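Local coordinates for protein uncharacterized N-acetyltransferase D2E76_00625 (Mycobacteroides abscessus, PDB 6YCA) that binds acetyl coenzyme A and probably works as a GCN5-related N-acetyltransferase, an Eis-type enzyme (Eis1) that is unable to modify aminoglycosides, at residues Ala328-Glu333 with Thr359-Val364; Gly229-Arg234 with Ile249-Leu254; Leu60-Arg65 with Ser81-Leu86; Ser154-Ile159 with Ala300-Arg305. One frame throughout, in Å; residues are numbered along the deposited sequence.

In the fold
Contacts 3, 2 and 4 belong to the acetyltransferase part of the chain, contact 1 to the C-terminal sterol-carrier-like part. Contact 3 lies in the first GNAT region, where the Ser81 side chain is about 9 Å from a bound acetyl coenzyme A. Contact 2 pairs two strands of the second region, and contact 4 joins 154-159 to 300-305, tying together strands 140 residues apart and spanning the chain that holds contact 2. Contacts 2 and 4 are neighbours, with centres about 15 Å apart and nearest atoms about 7 Å. Contact 1 stands apart: its centre is about 34 Å from that of contact 3 and about 43 Å from that of contact 2.

Contact 1 of 4, residues Ala328-Glu333 with Thr359-Val364; sequences APVVIE and TPDISV
Glu333 runs beside the ring of Pro360, the two side chains pointing the same way. Glu333 CB lies 3.7 Å from Pro360 CB. From there the chain goes out extended, with CG anti to the backbone N (chi1 -176°). Glu333 CD comes to 4.2 Å from Ser363 OG, and the carboxylate arrives with OE1 3.2 Å from Pro360 CG and 3.7 Å from Ser363 OG. These are packing contacts; the charge of OE1 has a weak, long partner in Arg345.

Behind this side chain the backbones form a parallel pair, the Glu333 N-H reaching Ile362 O at 2.7 Å and Glu333 O taking the N-H of Val364. Upstream, Val331 O is gripped twice, by Asp361 N at 2.7 Å and by Ile362 N. Asp361 returns the favour with its side chain: OD2 accepts the Val331 N-H in a nearly straight bond of 3.3 Å, met on its anti side and 33° out of the carboxylate plane. OD1 is held by Ser392.

The other face is apolar. Ile332 CG2 meets Val364 CG1 at 3.6 Å, and Trp379 and helix 395-403 pack against this side in the sterol-carrier-like domain. Chemically, then, a carboxylate stands in for a peptide carbonyl where 359-364 is not yet a regular strand, so Val331 keeps both its N-H and its carbonyl bonded.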
loop_
_atom_site.group_PDB
_atom_site.type_symbol
_atom_site.label_atom_id
_atom_site.label_comp_id
_atom_site.label_asym_id
_atom_site.label_seq_id
_atom_site.Cartn_x
_atom_site.Cartn_y
_atom_site.Cartn_z
ATOM N N ALA A 328 55.526 -4.068 1.694
ATOM C CA ALA A 328 56.479 -3.003 1.941
ATOM C C ALA A 328 55.793 -1.845 2.666
ATOM O O ALA A 328 54.597 -1.604 2.478
ATOM C CB ALA A 328 57.067 -2.507 0.624
ATOM N N PRO A 329 56.526 -1.128 3.515
ATOM C CA PRO A 329 55.910 -0.046 4.291
ATOM C C PRO A 329 55.365 1.065 3.404
ATOM O O PRO A 329 55.886 1.353 2.325
ATOM C CB PRO A 329 57.061 0.463 5.168
ATOM C CG PRO A 329 58.038 -0.659 5.212
ATOM C CD PRO A 329 57.935 -1.339 3.884
ATOM N N VAL A 330 54.288 1.683 3.878
ATOM C CA VAL A 330 53.679 2.842 3.244
ATOM C C VAL A 330 53.637 3.967 4.270
ATOM O O VAL A 330 53.351 3.730 5.449
ATOM C CB VAL A 330 52.257 2.498 2.755
ATOM C CG1 VAL A 330 51.545 3.737 2.248
ATOM C CG2 VAL A 330 52.317 1.432 1.678
ATOM N N VAL A 331 53.927 5.187 3.828
ATOM C CA VAL A 331 53.921 6.357 4.699
ATOM C C VAL A 331 52.623 7.118 4.472
ATOM O O VAL A 331 52.327 7.538 3.346
ATOM C CB VAL A 331 55.144 7.253 4.456
ATOM C CG1 VAL A 331 55.096 8.458 5.387
ATOM C CG2 VAL A 331 56.424 6.460 4.657
ATOM N N ILE A 332 51.844 7.285 5.538
ATOM C CA ILE A 332 50.544 7.947 5.486
ATOM C C ILE A 332 50.638 9.262 6.246
ATOM O O ILE A 332 50.984 9.276 7.433
ATOM C CB ILE A 332 49.438 7.057 6.071
ATOM C CG1 ILE A 332 49.409 5.706 5.357
ATOM C CG2 ILE A 332 48.098 7.749 5.972
ATOM C CD1 ILE A 332 48.398 4.739 5.927
ATOM N N GLU A 333 50.328 10.366 5.571
ATOM C CA GLU A 333 50.241 11.663 6.230
ATOM C C GLU A 333 48.791 11.893 6.647
ATOM O O GLU A 333 47.894 11.950 5.798
ATOM C CB GLU A 333 50.731 12.784 5.312
ATOM C CG GLU A 333 50.765 14.159 5.980
ATOM C CD GLU A 333 51.292 15.257 5.069
ATOM O OE1 GLU A 333 51.835 14.937 3.993
ATOM O OE2 GLU A 333 51.159 16.445 5.424
ATOM N N THR A 359 58.872 11.518 2.749
ATOM C CA THR A 359 57.780 12.021 1.934
ATOM C C THR A 359 56.654 10.992 1.946
ATOM O O THR A 359 56.914 9.794 1.763
ATOM C CB THR A 359 58.267 12.240 0.503
ATOM O OG1 THR A 359 59.404 13.113 0.515
ATOM C CG2 THR A 359 57.167 12.861 -0.353
ATOM N N PRO A 360 55.412 11.403 2.179
ATOM C CA PRO A 360 54.330 10.428 2.335
ATOM C C PRO A 360 53.909 9.822 1.006
ATOM O O PRO A 360 54.074 10.408 -0.066
ATOM C CB PRO A 360 53.194 11.257 2.937
ATOM C CG PRO A 360 53.451 12.635 2.432
ATOM C CD PRO A 360 54.943 12.785 2.383
ATOM N N ASP A 361 53.351 8.619 1.099
ATOM C CA ASP A 361 52.723 7.973 -0.044
ATOM C C ASP A 361 51.244 8.302 -0.155
ATOM O O ASP A 361 50.678 8.209 -1.249
ATOM C CB ASP A 361 52.880 6.451 0.053
ATOM C CG ASP A 361 54.317 6.001 -0.109
ATOM O OD1 ASP A 361 55.003 6.521 -1.016
ATOM O OD2 ASP A 361 54.760 5.135 0.675
ATOM N N ILE A 362 50.604 8.665 0.955
ATOM C CA ILE A 362 49.160 8.881 0.988
ATOM C C ILE A 362 48.850 9.991 1.984
ATOM O O ILE A 362 49.463 10.070 3.052
ATOM C CB ILE A 362 48.441 7.565 1.360
ATOM C CG1 ILE A 362 48.355 6.648 0.145
ATOM C CG2 ILE A 362 47.052 7.828 1.914
ATOM C CD1 ILE A 362 47.773 5.328 0.463
ATOM N N SER A 363 47.899 10.855 1.630
ATOM C CA SER A 363 47.408 11.903 2.517
ATOM C C SER A 363 45.913 11.698 2.711
ATOM O O SER A 363 45.184 11.478 1.739
ATOM C CB SER A 363 47.674 13.298 1.943
ATOM O OG SER A 363 49.056 13.621 1.968
ATOM N N VAL A 364 45.466 11.730 3.966
ATOM C CA VAL A 364 44.066 11.483 4.289
ATOM C C VAL A 364 43.775 12.174 5.613
ATOM O O VAL A 364 44.659 12.306 6.465
ATOM C CB VAL A 364 43.800 9.955 4.338
ATOM C CG1 VAL A 364 45.008 9.228 4.900
ATOM C CG2 VAL A 364 42.552 9.614 5.106
#

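Contact 2 of 4, residues Gly229-Arg234 with Ile249-Leu254; sequences GYVRYR and ISVDDL
Arg232 crosses Asp252 obliquely, a kink at chi3 (54°) turning the edge of its guanidinium to the carboxylate. NH2 reaches Asp252 OD2 at 3.2 Å through the syn lone pair, with the oxygen in the guanidinium plane; NE adds a weak bond, so both N-H groups go to the same oxygen. The two planes are turned 43° apart. Asp252 OD2 is also 4.1 Å from Arg234 NH1 but well out of the Arg234 guanidinium plane, so no N-H points at it and only charge links them. Both arginines also have acidic partners beyond the strands, Arg232 in Asp214 and Arg234 in Asp217.

Farther along, Tyr230 OH donates to Asp253 OD2 at 2.8 Å, coming from above the carboxylate plane, 41° out of it. Arg202 forms a salt bridge with the same oxygen.

Below these side chains the strands run antiparallel. Arg232 N bonds Asp253 O at 3.0 Å, and Arg234 and Ser250 exchange two bonds. Between these pairs 249-254 carries one residue more than its partner: a beta bulge, Asp252 and Asp253 standing against Arg232.

On the opposite face Val231 CG2 touches Val251 CG1 at 3.7 Å, and Ile249 CD1 meets Tyr233 CD2 at the same distance. Helix 259-270 packs over this side, and Tyr233 OH bonds His268 of its own chain and Arg44 of the second subunit. The sheet is thus two-sided, with an oily face toward the helix and a network of arginines and aspartates on the other, whose charges probably offset one another.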
loop_
_atom_site.group_PDB
_atom_site.type_symbol
_atom_site.label_atom_id
_atom_site.label_comp_id
_atom_site.label_asym_id
_atom_site.label_seq_id
_atom_site.Cartn_x
_atom_site.Cartn_y
_atom_site.Cartn_z
ATOM N N GLY A 229 28.030 -20.756 20.556
ATOM C CA GLY A 229 27.236 -19.597 20.193
ATOM C C GLY A 229 25.787 -19.773 20.592
ATOM O O GLY A 229 25.395 -20.789 21.170
ATOM N N TYR A 230 24.989 -18.759 20.257
ATOM C CA TYR A 230 23.560 -18.780 20.553
ATOM C C TYR A 230 22.809 -17.929 19.534
ATOM O O TYR A 230 23.407 -17.219 18.720
ATOM C CB TYR A 230 23.258 -18.305 21.987
ATOM C CG TYR A 230 23.515 -16.832 22.235
ATOM C CD1 TYR A 230 22.555 -15.878 21.921
ATOM C CD2 TYR A 230 24.703 -16.396 22.809
ATOM C CE1 TYR A 230 22.780 -14.531 22.146
ATOM C CE2 TYR A 230 24.936 -15.047 23.045
ATOM C CZ TYR A 230 23.969 -14.119 22.711
ATOM O OH TYR A 230 24.180 -12.774 22.937
ATOM N N VAL A 231 21.479 -17.997 19.600
ATOM C CA VAL A 231 20.623 -17.192 18.732
ATOM C C VAL A 231 19.323 -16.880 19.466
ATOM O O VAL A 231 18.705 -17.769 20.057
ATOM C CB VAL A 231 20.356 -17.872 17.369
ATOM C CG1 VAL A 231 19.739 -19.238 17.555
ATOM C CG2 VAL A 231 19.466 -17.003 16.511
ATOM N N ARG A 232 18.929 -15.607 19.445
ATOM C CA ARG A 232 17.668 -15.131 20.002
ATOM C C ARG A 232 16.734 -14.749 18.863
ATOM O O ARG A 232 17.149 -14.064 17.924
ATOM C CB ARG A 232 17.894 -13.888 20.858
ATOM C CG ARG A 232 18.361 -14.119 22.265
ATOM C CD ARG A 232 18.697 -12.772 22.875
ATOM N NE ARG A 232 17.582 -11.834 22.759
ATOM C CZ ARG A 232 16.894 -11.355 23.789
ATOM N NH1 ARG A 232 17.220 -11.702 25.028
ATOM N NH2 ARG A 232 15.897 -10.506 23.578
ATOM N N TYR A 233 15.480 -15.183 18.947
ATOM C CA TYR A 233 14.495 -14.823 17.934
ATOM C C TYR A 233 13.113 -14.688 18.557
ATOM O O TYR A 233 12.792 -15.353 19.544
ATOM C CB TYR A 233 14.486 -15.792 16.741
ATOM C CG TYR A 233 14.293 -17.250 17.095
ATOM C CD1 TYR A 233 15.378 -18.055 17.425
ATOM C CD2 TYR A 233 13.029 -17.822 17.093
ATOM C CE1 TYR A 233 15.204 -19.395 17.741
ATOM C CE2 TYR A 233 12.845 -19.155 17.406
ATOM C CZ TYR A 233 13.934 -19.937 17.732
ATOM O OH TYR A 233 13.748 -21.264 18.047
ATOM N N ARG A 234 12.292 -13.825 17.956
ATOM C CA ARG A 234 10.975 -13.497 18.476
ATOM C C ARG A 234 9.928 -13.560 17.371
ATOM O O ARG A 234 10.161 -13.065 16.262
ATOM C CB ARG A 234 11.003 -12.073 19.051
ATOM C CG ARG A 234 10.034 -11.830 20.195
ATOM C CD ARG A 234 10.286 -10.473 20.844
ATOM N NE ARG A 234 11.570 -10.462 21.547
ATOM C CZ ARG A 234 11.932 -9.555 22.450
ATOM N NH1 ARG A 234 13.120 -9.639 23.031
ATOM N NH2 ARG A 234 11.109 -8.568 22.781
ATOM N N ILE A 249 9.450 -14.486 12.046
ATOM C CA ILE A 249 10.215 -14.337 13.278
ATOM C C ILE A 249 11.328 -13.325 13.033
ATOM O O ILE A 249 11.772 -13.106 11.901
ATOM C CB ILE A 249 10.792 -15.662 13.826
ATOM C CG1 ILE A 249 11.859 -16.217 12.883
ATOM C CG2 ILE A 249 9.686 -16.677 14.076
ATOM C CD1 ILE A 249 12.556 -17.437 13.417
ATOM N N SER A 250 11.806 -12.726 14.118
ATOM C CA SER A 250 12.840 -11.702 14.060
ATOM C C SER A 250 14.005 -12.120 14.947
ATOM O O SER A 250 13.830 -12.322 16.153
ATOM C CB SER A 250 12.285 -10.360 14.527
ATOM O OG SER A 250 13.264 -9.349 14.396
ATOM N N VAL A 251 15.188 -12.226 14.354
ATOM C CA VAL A 251 16.405 -12.597 15.068
ATOM C C VAL A 251 17.128 -11.306 15.437
ATOM O O VAL A 251 17.606 -10.580 14.558
ATOM C CB VAL A 251 17.296 -13.513 14.217
ATOM C CG1 VAL A 251 18.596 -13.811 14.933
ATOM C CG2 VAL A 251 16.574 -14.794 13.873
ATOM N N ASP A 252 17.207 -11.009 16.737
ATOM C CA ASP A 252 17.871 -9.791 17.190
ATOM C C ASP A 252 19.339 -9.986 17.556
ATOM O O ASP A 252 20.084 -9.000 17.596
ATOM C CB ASP A 252 17.111 -9.148 18.357
ATOM C CG ASP A 252 16.853 -10.113 19.485
ATOM O OD1 ASP A 252 17.139 -11.311 19.304
ATOM O OD2 ASP A 252 16.368 -9.678 20.552
ATOM N N ASP A 253 19.780 -11.216 17.810
ATOM C CA ASP A 253 21.176 -11.446 18.174
ATOM C C ASP A 253 21.581 -12.836 17.702
ATOM O O ASP A 253 20.924 -13.826 18.036
ATOM C CB ASP A 253 21.376 -11.316 19.687
ATOM C CG ASP A 253 22.736 -10.738 20.054
ATOM O OD1 ASP A 253 23.429 -10.205 19.159
ATOM O OD2 ASP A 253 23.115 -10.822 21.241
ATOM N N LEU A 254 22.649 -12.903 16.906
ATOM C CA LEU A 254 23.228 -14.168 16.463
ATOM C C LEU A 254 24.723 -14.077 16.745
ATOM O O LEU A 254 25.462 -13.417 16.010
ATOM C CB LEU A 254 22.961 -14.394 14.982
ATOM C CG LEU A 254 22.959 -15.822 14.434
ATOM C CD1 LEU A 254 22.556 -15.804 12.969
ATOM C CD2 LEU A 254 24.299 -16.509 14.607
#

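Contact 3 of 4, residues Leu60-Arg65 with Ser81-Leu86; sequences LLELGR and SYTSWL
The connection between helix 57-60 and strand 67-70 folds against strand 75-87 of the first GNAT region, and Glu62 and Thr83 make its central meeting. Glu62 stretches out fully, CG anti to the backbone N (chi1 176°), and meets Thr83 with both oxygens: OE1 accepts from Thr83 OG1 at 2.6 Å, while OE2 takes the Thr83 backbone N-H at 2.9 Å in a nearly straight bond (173°). Both donors come on the syn sides, about 25° out of the carboxylate plane, so the two bonds together fix the rotation of the carboxylate.

Arg65 reaches in from the other end of the connection. NE makes a weak bond to Thr83 OG1 at 2.9 Å, and NH1 another to Ser81 OG at 2.7 Å, at the edge of the guanidinium; one face of the group lies over the peptide joining Tyr82 to Thr83. Its strongest partner is Glu130, in a salt bridge through NH2.

In the sheet, strand 75-87 lies between 67-70 and 93-104, with Tyr82 hydrogen-bonded through its backbone to Ala98, and the Ser81 side chain is about 9 Å from a bound acetyl coenzyme A.

The Tyr82 ring turns back to the start of the connection: OH donates to Leu60 O, in the carbonyl plane, and the Leu61 side chain crosses that of Tyr82 at about a right angle, its CD2 3.5 Å from Tyr82 OH.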
loop_
_atom_site.group_PDB
_atom_site.type_symbol
_atom_site.label_atom_id
_atom_site.label_comp_id
_atom_site.label_asym_id
_atom_site.label_seq_id
_atom_site.Cartn_x
_atom_site.Cartn_y
_atom_site.Cartn_z
ATOM N N LEU A 60 22.116 2.445 35.001
ATOM C CA LEU A 60 22.423 2.380 33.581
ATOM C C LEU A 60 23.637 3.207 33.183
ATOM O O LEU A 60 23.968 3.257 31.995
ATOM C CB LEU A 60 21.205 2.814 32.759
ATOM C CG LEU A 60 19.915 2.030 33.013
ATOM C CD1 LEU A 60 18.730 2.674 32.300
ATOM C CD2 LEU A 60 20.089 0.580 32.590
ATOM N N LEU A 61 24.312 3.847 34.132
ATOM C CA LEU A 61 25.426 4.732 33.831
ATOM C C LEU A 61 26.697 4.269 34.527
ATOM O O LEU A 61 26.661 3.567 35.542
ATOM C CB LEU A 61 25.118 6.182 34.236
ATOM C CG LEU A 61 24.141 6.955 33.349
ATOM C CD1 LEU A 61 23.853 8.328 33.928
ATOM C CD2 LEU A 61 24.740 7.087 31.970
ATOM N N GLU A 62 27.829 4.694 33.969
ATOM C CA GLU A 62 29.128 4.526 34.600
ATOM C C GLU A 62 29.542 5.899 35.105
ATOM O O GLU A 62 29.733 6.827 34.307
ATOM C CB GLU A 62 30.150 4.021 33.583
ATOM C CG GLU A 62 31.567 3.912 34.122
ATOM C CD GLU A 62 32.517 3.251 33.137
ATOM O OE1 GLU A 62 33.717 3.128 33.460
ATOM O OE2 GLU A 62 32.063 2.851 32.043
ATOM N N LEU A 63 29.687 6.025 36.422
ATOM C CA LEU A 63 29.917 7.332 37.023
ATOM C C LEU A 63 31.314 7.848 36.714
ATOM O O LEU A 63 32.303 7.119 36.823
ATOM C CB LEU A 63 29.712 7.272 38.535
ATOM C CG LEU A 63 28.338 6.813 39.028
ATOM C CD1 LEU A 63 28.276 6.849 40.557
ATOM C CD2 LEU A 63 27.210 7.632 38.403
ATOM N N GLY A 64 31.385 9.103 36.284
ATOM C CA GLY A 64 32.656 9.760 36.060
ATOM C C GLY A 64 33.040 9.920 34.614
ATOM O O GLY A 64 34.209 10.189 34.318
ATOM N N ARG A 65 32.084 9.792 33.705
ATOM C CA ARG A 65 32.346 9.858 32.280
ATOM C C ARG A 65 31.319 10.735 31.587
ATOM O O ARG A 65 31.316 10.816 30.356
ATOM C CB ARG A 65 32.292 8.449 31.682
ATOM C CG ARG A 65 33.523 7.593 31.928
ATOM C CD ARG A 65 33.436 6.306 31.123
ATOM N NE ARG A 65 34.747 5.794 30.738
ATOM C CZ ARG A 65 35.299 5.982 29.545
ATOM N NH1 ARG A 65 34.654 6.676 28.615
ATOM N NH2 ARG A 65 36.495 5.478 29.280
ATOM N N SER A 81 30.020 8.486 27.928
ATOM C CA SER A 81 30.743 7.380 27.316
ATOM C C SER A 81 30.885 6.260 28.338
ATOM O O SER A 81 30.669 6.451 29.536
ATOM C CB SER A 81 32.108 7.819 26.781
ATOM O OG SER A 81 32.835 8.505 27.778
ATOM N N TYR A 82 31.251 5.081 27.841
ATOM C CA TYR A 82 31.467 3.906 28.668
ATOM C C TYR A 82 32.861 3.356 28.419
ATOM O O TYR A 82 33.380 3.417 27.301
ATOM C CB TYR A 82 30.433 2.815 28.352
ATOM C CG TYR A 82 29.034 3.173 28.785
ATOM C CD1 TYR A 82 28.247 4.023 28.022
ATOM C CD2 TYR A 82 28.500 2.670 29.968
ATOM C CE1 TYR A 82 26.964 4.365 28.421
ATOM C CE2 TYR A 82 27.218 3.005 30.374
ATOM C CZ TYR A 82 26.457 3.853 29.593
ATOM O OH TYR A 82 25.186 4.196 29.980
ATOM N N THR A 83 33.460 2.806 29.470
ATOM C CA THR A 83 34.731 2.107 29.336
ATOM C C THR A 83 34.487 0.801 28.591
ATOM O O THR A 83 33.739 -0.060 29.067
ATOM C CB THR A 83 35.298 1.825 30.727
ATOM O OG1 THR A 83 35.425 3.055 31.451
ATOM C CG2 THR A 83 36.660 1.154 30.635
ATOM N N SER A 84 35.112 0.647 27.428
ATOM C CA SER A 84 34.821 -0.486 26.565
ATOM C C SER A 84 36.097 -0.914 25.849
ATOM O O SER A 84 37.166 -0.321 26.029
ATOM C CB SER A 84 33.710 -0.122 25.573
ATOM O OG SER A 84 33.495 -1.159 24.631
ATOM N N TRP A 85 35.975 -1.957 25.030
ATOM C CA TRP A 85 37.037 -2.371 24.127
ATOM C C TRP A 85 36.470 -2.534 22.720
ATOM O O TRP A 85 35.255 -2.594 22.523
ATOM C CB TRP A 85 37.744 -3.661 24.585
ATOM C CG TRP A 85 36.840 -4.813 24.958
ATOM C CD1 TRP A 85 36.557 -5.254 26.218
ATOM C CD2 TRP A 85 36.131 -5.685 24.061
ATOM N NE1 TRP A 85 35.710 -6.336 26.163
ATOM C CE2 TRP A 85 35.432 -6.619 24.852
ATOM C CE3 TRP A 85 36.016 -5.762 22.666
ATOM C CZ2 TRP A 85 34.624 -7.614 24.298
ATOM C CZ3 TRP A 85 35.214 -6.752 22.118
ATOM C CH2 TRP A 85 34.531 -7.665 22.933
ATOM N N LEU A 86 37.365 -2.579 21.736
ATOM C CA LEU A 86 36.978 -2.752 20.341
ATOM C C LEU A 86 37.984 -3.670 19.667
ATOM O O LEU A 86 39.196 -3.471 19.803
ATOM C CB LEU A 86 36.939 -1.407 19.609
ATOM C CG LEU A 86 36.241 -1.347 18.250
ATOM C CD1 LEU A 86 35.612 0.021 18.069
ATOM C CD2 LEU A 86 37.207 -1.630 17.120
#

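Contact 4 of 4, residues Ser154-Ile159 with Ala300-Arg305; sequences SATYRI and AVAGIR
Strands 154-159 and 300-305 run antiparallel, their axes 4.4 Å apart at closest and 146° between their directions. Ser154 pairs with Arg305 at one end, each N-H bonding the other's carbonyl, and Arg158 pairs with Ala300 in the same way at the other, Arg158 N to Ala300 O at 2.8 Å. Between them 300-305 has one residue more than 154-159. The surplus is taken up by a beta bulge at Ala302 and Gly303: Thr156 O receives the Ala302 N-H at 2.6 Å, whereas Thr156 N goes to Gly303 O at 3.0 Å.

Side chains fall on two faces. On one, Tyr157 and Val301 lie side by side and point the same way, with CE2 of the ring 3.9 Å from Val301 CG2; the valine's chi1 of 173° puts CG2 beside the backbone N, anti to the carbonyl carbon, and it is this methyl that meets the ring. Next along, Ala155 CB meets Ile304 CG1 at 3.8 Å. Tyr157 OH is held by the carbonyl of Pro284, and Ile304 packs on Ile304 of the third subunit. At the bulge, Ala302 CB rests 4.1 Å from Arg158 CG, whose guanidinium leads away from the pair.

This is where the two GNAT regions interlock: strand 299-312 slots between 132-135 and 149-160, and strand 277-284 lies on the far side of 149-160. Peptide groups supply the hydrogen bonds between the two segments, while the side chains add small apolar touches, so the join rests chiefly on backbone hydrogen bonds.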
loop_
_atom_site.group_PDB
_atom_site.type_symbol
_atom_site.label_atom_id
_atom_site.label_comp_id
_atom_site.label_asym_id
_atom_site.label_seq_id
_atom_site.Cartn_x
_atom_site.Cartn_y
_atom_site.Cartn_z
ATOM N N SER A 154 25.937 -2.406 8.706
ATOM C CA SER A 154 25.135 -3.576 9.023
ATOM C C SER A 154 24.052 -3.761 7.969
ATOM O O SER A 154 23.637 -2.811 7.296
ATOM C CB SER A 154 24.507 -3.443 10.415
ATOM O OG SER A 154 23.492 -2.456 10.424
ATOM N N ALA A 155 23.599 -5.003 7.823
ATOM C CA ALA A 155 22.589 -5.351 6.832
ATOM C C ALA A 155 21.437 -6.093 7.499
ATOM O O ALA A 155 21.567 -6.629 8.605
ATOM C CB ALA A 155 23.162 -6.189 5.678
ATOM N N THR A 156 20.304 -6.109 6.799
ATOM C CA THR A 156 19.099 -6.800 7.231
ATOM C C THR A 156 18.671 -7.780 6.151
ATOM O O THR A 156 18.476 -7.391 4.996
ATOM C CB THR A 156 17.971 -5.806 7.455
ATOM O OG1 THR A 156 18.426 -4.778 8.335
ATOM C CG2 THR A 156 16.775 -6.510 8.082
ATOM N N TYR A 157 18.507 -9.041 6.530
ATOM C CA TYR A 157 18.155 -10.095 5.595
ATOM C C TYR A 157 16.748 -10.614 5.872
ATOM O O TYR A 157 16.349 -10.771 7.029
ATOM C CB TYR A 157 19.145 -11.252 5.715
ATOM C CG TYR A 157 20.569 -10.835 5.454
ATOM C CD1 TYR A 157 21.348 -10.302 6.470
ATOM C CD2 TYR A 157 21.135 -10.968 4.195
ATOM C CE1 TYR A 157 22.653 -9.915 6.242
ATOM C CE2 TYR A 157 22.440 -10.588 3.958
ATOM C CZ TYR A 157 23.196 -10.063 4.987
ATOM O OH TYR A 157 24.496 -9.679 4.763
ATOM N N ARG A 158 16.001 -10.869 4.799
ATOM C CA ARG A 158 14.737 -11.595 4.850
ATOM C C ARG A 158 14.917 -12.899 4.089
ATOM O O ARG A 158 15.236 -12.887 2.895
ATOM C CB ARG A 158 13.582 -10.819 4.217
ATOM C CG ARG A 158 12.942 -9.711 5.021
ATOM C CD ARG A 158 11.776 -9.189 4.187
ATOM N NE ARG A 158 10.798 -10.246 3.920
ATOM C CZ ARG A 158 9.860 -10.189 2.970
ATOM N NH1 ARG A 158 9.770 -9.127 2.174
ATOM N NH2 ARG A 158 9.020 -11.205 2.799
ATOM N N ILE A 159 14.734 -14.015 4.787
ATOM C CA ILE A 159 14.873 -15.345 4.213
ATOM C C ILE A 159 13.482 -15.940 4.067
ATOM O O ILE A 159 12.716 -15.982 5.037
ATOM C CB ILE A 159 15.746 -16.240 5.105
ATOM C CG1 ILE A 159 17.129 -15.613 5.300
ATOM C CG2 ILE A 159 15.856 -17.629 4.499
ATOM C CD1 ILE A 159 18.036 -16.414 6.214
ATOM N N ALA A 300 17.167 -12.231 0.887
ATOM C CA ALA A 300 17.064 -10.895 0.324
ATOM C C ALA A 300 17.578 -9.879 1.328
ATOM O O ALA A 300 17.291 -9.974 2.526
ATOM C CB ALA A 300 15.611 -10.554 -0.036
ATOM N N VAL A 301 18.341 -8.909 0.835
ATOM C CA VAL A 301 18.813 -7.806 1.662
ATOM C C VAL A 301 17.685 -6.783 1.751
ATOM O O VAL A 301 17.316 -6.163 0.752
ATOM C CB VAL A 301 20.096 -7.188 1.098
ATOM C CG1 VAL A 301 20.469 -5.933 1.877
ATOM C CG2 VAL A 301 21.224 -8.204 1.142
ATOM N N ALA A 302 17.097 -6.646 2.937
ATOM C CA ALA A 302 16.001 -5.711 3.154
ATOM C C ALA A 302 16.474 -4.309 3.517
ATOM O O ALA A 302 15.639 -3.412 3.676
ATOM C CB ALA A 302 15.045 -6.240 4.230
ATOM N N GLY A 303 17.785 -4.099 3.650
ATOM C CA GLY A 303 18.307 -2.783 3.963
ATOM C C GLY A 303 19.748 -2.792 4.426
ATOM O O GLY A 303 20.228 -3.793 4.964
ATOM N N ILE A 304 20.457 -1.689 4.202
ATOM C CA ILE A 304 21.836 -1.527 4.656
ATOM C C ILE A 304 21.986 -0.123 5.221
ATOM O O ILE A 304 21.569 0.853 4.586
ATOM C CB ILE A 304 22.854 -1.770 3.525
ATOM C CG1 ILE A 304 22.929 -3.261 3.196
ATOM C CG2 ILE A 304 24.218 -1.233 3.911
ATOM C CD1 ILE A 304 23.931 -3.594 2.124
ATOM N N ARG A 305 22.586 -0.019 6.407
ATOM C CA ARG A 305 22.694 1.250 7.107
ATOM C C ARG A 305 24.083 1.363 7.719
ATOM O O ARG A 305 24.721 0.354 8.038
ATOM C CB ARG A 305 21.607 1.372 8.187
ATOM C CG ARG A 305 21.454 2.766 8.788
ATOM C CD ARG A 305 20.186 2.861 9.631
ATOM N NE ARG A 305 19.929 4.214 10.121
ATOM C CZ ARG A 305 19.221 5.127 9.459
ATOM N NH1 ARG A 305 18.708 4.838 8.270
ATOM N NH2 ARG A 305 19.027 6.335 9.980
#